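Local structure of cell division protein SepF (Methanobrevibacter smithii, 7AL1) at residues A[12-17]-A[38-43]. The protein probably tethers the cell-division protein FtsZ to the membrane in archaea, this chain being the C-terminal, dimeric part. Numbering follows the deposited sequence. Where two conformers were deposited one is given.
Sequences YEIMLI and PVILDL
Pro38 opens the ladder by accepting the backbone N-H of Met15 on its carbonyl O, 2.9 Å from Met15 N. The proline ring sits beside the start of the other strand. Its CD lies 3.4 Å from Glu13 O, and its CG meets Ile14 CG1 where the two side chains cross at about a right angle.

Val39 shares a face of the sheet with Met15 and Ile17. Its two methyls part between them. CG1, anti to the backbone N (chi1 177°), reaches Ile17 CD1 at 3.8 Å. CG2 lies against Met15 CB. Helix 22-33 packs on this face.

Ile40 is gripped through both backbone polar atoms. Its N donates to Met15 O over 2.7 Å. Its O accepts from Ile17 N, 3.1 Å away. On the face opposite Val39, Ile40 CD1 lies 4.1 Å from both Ile14 CG2 and Leu16 CD2. The Leu16 and Ile40 side chains run side by side and point the same way.

Leu41 returns to the helix-covered face, with CD1 near Ile17 O. Asp42 N closes the ladder on Ile17 O at 2.9 Å. The Asp42 carboxylate turns elsewhere: OD1 bonds to Ser44 OG and Asn82 N.

Strand 39-42 also pairs with strand 81-87, while residues 13-16 continue the sheet into the second subunit through a parallel ladder. Strands 13-17 and 39-42, 7° from parallel and linked by helix 22-33, form a classic beta-alpha-beta crossover, with strand 13-17 at the edge of this chain's sheet, where the second subunit extends it.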
ATOM      1  N   TYR A  12       0.668  11.537   8.150  1.00 37.49           N
ATOM      2  CA  TYR A  12       0.794  10.736   9.351  1.00 35.64           C
ATOM      3  C   TYR A  12       1.824   9.609   9.146  1.00 27.84           C
ATOM      4  O   TYR A  12       2.975   9.866   8.767  1.00 34.75           O
ATOM      5  CB  TYR A  12      -0.570  10.145   9.723  1.00 43.84           C
ATOM      6  N   GLU A  13       1.434   8.392   9.505  1.00 27.44           N
ATOM      7  CA  GLU A  13       2.280   7.224   9.293  1.00 22.59           C
ATOM      8  C   GLU A  13       1.475   6.130   8.623  1.00 22.22           C
ATOM      9  O   GLU A  13       0.297   5.921   8.938  1.00 26.98           O
ATOM     10  CB  GLU A  13       2.851   6.696  10.610  1.00 25.99           C
ATOM     11  CG  GLU A  13       3.694   7.720  11.364  1.00 28.71           C
ATOM     12  CD  GLU A  13       4.442   7.112  12.531  1.00 31.92           C
ATOM     13  OE1 GLU A  13       3.945   6.126  13.109  1.00 40.91           O
ATOM     14  OE2 GLU A  13       5.534   7.623  12.867  1.00 40.56           O
ATOM     15  N   ILE A  14       2.103   5.421   7.697  1.00 18.29           N
ATOM     16  CA  ILE A  14       1.555   4.214   7.121  1.00 18.88           C
ATOM     17  C   ILE A  14       2.379   3.054   7.643  1.00 17.35           C
ATOM     18  O   ILE A  14       3.597   3.003   7.433  1.00 19.00           O
ATOM     19  CB  ILE A  14       1.575   4.232   5.593  1.00 17.59           C
ATOM     20  CG1 ILE A  14       0.674   5.359   5.086  1.00 20.30           C
ATOM     21  CG2 ILE A  14       1.125   2.882   5.090  1.00 18.69           C
ATOM     22  CD1 ILE A  14       0.794   5.596   3.595  1.00 20.90           C
ATOM     23  N   MET A  15       1.730   2.098   8.289  1.00 17.68           N
ATOM     24  CA  MET A  15       2.429   1.011   8.941  1.00 16.45           C
ATOM     25  C   MET A  15       2.460  -0.198   8.036  1.00 18.38           C
ATOM     26  O   MET A  15       1.482  -0.499   7.347  1.00 20.41           O
ATOM     27  CB  MET A  15       1.735   0.599  10.239  1.00 21.44           C
ATOM     28  CG  MET A  15       1.185   1.737  11.049  1.00 40.67           C
ATOM     29  SD  MET A  15       2.513   2.795  11.651  1.00 33.20           S
ATOM     30  CE  MET A  15       3.374   1.616  12.680  1.00 54.10           C
ATOM     31  N   LEU A  16       3.571  -0.906   8.035  1.00 16.29           N
ATOM     32  CA  LEU A  16       3.719  -2.147   7.292  1.00 17.73           C
ATOM     33  C   LEU A  16       3.984  -3.244   8.301  1.00 17.48           C
ATOM     34  O   LEU A  16       4.927  -3.156   9.090  1.00 18.42           O
ATOM     35  CB  LEU A  16       4.868  -2.053   6.285  1.00 21.34           C
ATOM     36  CG  LEU A  16       4.590  -0.967   5.223  1.00 25.70           C
ATOM     37  CD1 LEU A  16       5.507   0.211   5.490  1.00 32.36           C
ATOM     38  CD2 LEU A  16       4.792  -1.449   3.813  1.00 27.02           C
ATOM     39  N   ILE A  17       3.152  -4.278   8.288  1.00 17.85           N
ATOM     40  CA  ILE A  17       3.157  -5.309   9.330  0.55 18.74           C
ATOM     41  C   ILE A  17       2.860  -6.663   8.686  1.00 18.01           C
ATOM     42  O   ILE A  17       1.894  -6.753   7.917  1.00 19.01           O
ATOM     43  CB  ILE A  17       2.077  -4.962  10.384  0.55 18.02           C
ATOM     44  CG1 ILE A  17       2.228  -3.530  10.953  0.55 16.35           C
ATOM     45  CG2 ILE A  17       2.108  -5.932  11.551  0.55 18.63           C
ATOM     46  CD1 ILE A  17       1.067  -2.994  11.866  0.55 20.60           C
ATOM     47  N   PRO A  38      -3.164   4.114   8.401  1.00 15.70           N
ATOM     48  CA  PRO A  38      -3.323   3.005   7.461  1.00 14.73           C
ATOM     49  C   PRO A  38      -2.291   1.927   7.737  1.00 17.16           C
ATOM     50  O   PRO A  38      -1.177   2.199   8.206  1.00 15.86           O
ATOM     51  CB  PRO A  38      -3.070   3.665   6.100  1.00 17.09           C
ATOM     52  CG  PRO A  38      -3.271   5.127   6.326  1.00 18.49           C
ATOM     53  CD  PRO A  38      -2.826   5.385   7.735  1.00 16.25           C
ATOM     54  N   VAL A  39      -2.657   0.690   7.425  1.00 17.11           N
ATOM     55  CA  VAL A  39      -1.770  -0.451   7.594  1.00 16.34           C
ATOM     56  C   VAL A  39      -1.734  -1.229   6.297  1.00 16.01           C
ATOM     57  O   VAL A  39      -2.782  -1.603   5.753  1.00 16.96           O
ATOM     58  CB  VAL A  39      -2.205  -1.363   8.761  1.00 17.40           C
ATOM     59  CG1 VAL A  39      -1.291  -2.592   8.850  1.00 18.87           C
ATOM     60  CG2 VAL A  39      -2.209  -0.596  10.066  1.00 18.60           C
ATOM     61  N   ILE A  40      -0.545  -1.448   5.772  1.00 16.50           N
ATOM     62  CA  ILE A  40      -0.338  -2.414   4.690  1.00 16.06           C
ATOM     63  C   ILE A  40       0.009  -3.733   5.364  1.00 15.45           C
ATOM     64  O   ILE A  40       1.081  -3.875   5.961  1.00 16.29           O
ATOM     65  CB  ILE A  40       0.727  -1.964   3.685  1.00 17.83           C
ATOM     66  CG1 ILE A  40       0.272  -0.663   2.994  1.00 20.05           C
ATOM     67  CG2 ILE A  40       0.950  -3.079   2.683  1.00 19.55           C
ATOM     68  CD1 ILE A  40       1.349   0.020   2.161  1.00 25.09           C
ATOM     69  N   LEU A  41      -0.937  -4.661   5.346  1.00 16.95           N
ATOM     70  CA  LEU A  41      -0.916  -5.878   6.126  1.00 17.55           C
ATOM     71  C   LEU A  41      -0.529  -7.023   5.201  1.00 16.82           C
ATOM     72  O   LEU A  41      -1.145  -7.195   4.143  1.00 17.74           O
ATOM     73  CB  LEU A  41      -2.366  -6.091   6.615  1.00 20.73           C
ATOM     74  CG  LEU A  41      -2.676  -7.227   7.553  1.00 20.04           C
ATOM     75  CD1 LEU A  41      -1.891  -7.087   8.798  1.00 26.11           C
ATOM     76  CD2 LEU A  41      -4.155  -7.203   7.882  1.00 26.72           C
ATOM     77  N   ASP A  42       0.453  -7.836   5.604  1.00 15.78           N
ATOM     78  CA  ASP A  42       0.841  -9.033   4.870  1.00 15.96           C
ATOM     79  C   ASP A  42       0.384 -10.242   5.693  1.00 16.64           C
ATOM     80  O   ASP A  42       0.966 -10.530   6.739  1.00 17.25           O
ATOM     81  CB  ASP A  42       2.350  -9.097   4.625  1.00 17.82           C
ATOM     82  CG  ASP A  42       2.767 -10.334   3.893  1.00 20.94           C
ATOM     83  OD1 ASP A  42       1.924 -11.154   3.515  1.00 19.50           O
ATOM     84  OD2 ASP A  42       4.012 -10.515   3.688  1.00 24.72           O
ATOM     85  N   LEU A  43      -0.669 -10.928   5.248  1.00 16.11           N
ATOM     86  CA  LEU A  43      -1.238 -12.059   5.964  1.00 16.86           C
ATOM     87  C   LEU A  43      -0.620 -13.395   5.602  1.00 17.27           C
ATOM     88  O   LEU A  43      -1.122 -14.441   6.033  1.00 17.77           O
ATOM     89  CB  LEU A  43      -2.754 -12.128   5.714  1.00 19.30           C
ATOM     90  CG  LEU A  43      -3.541 -10.998   6.383  1.00 18.72           C
ATOM     91  CD1 LEU A  43      -5.023 -11.187   6.114  1.00 21.95           C
ATOM     92  CD2 LEU A  43      -3.312 -11.018   7.883  1.00 22.03           C
TER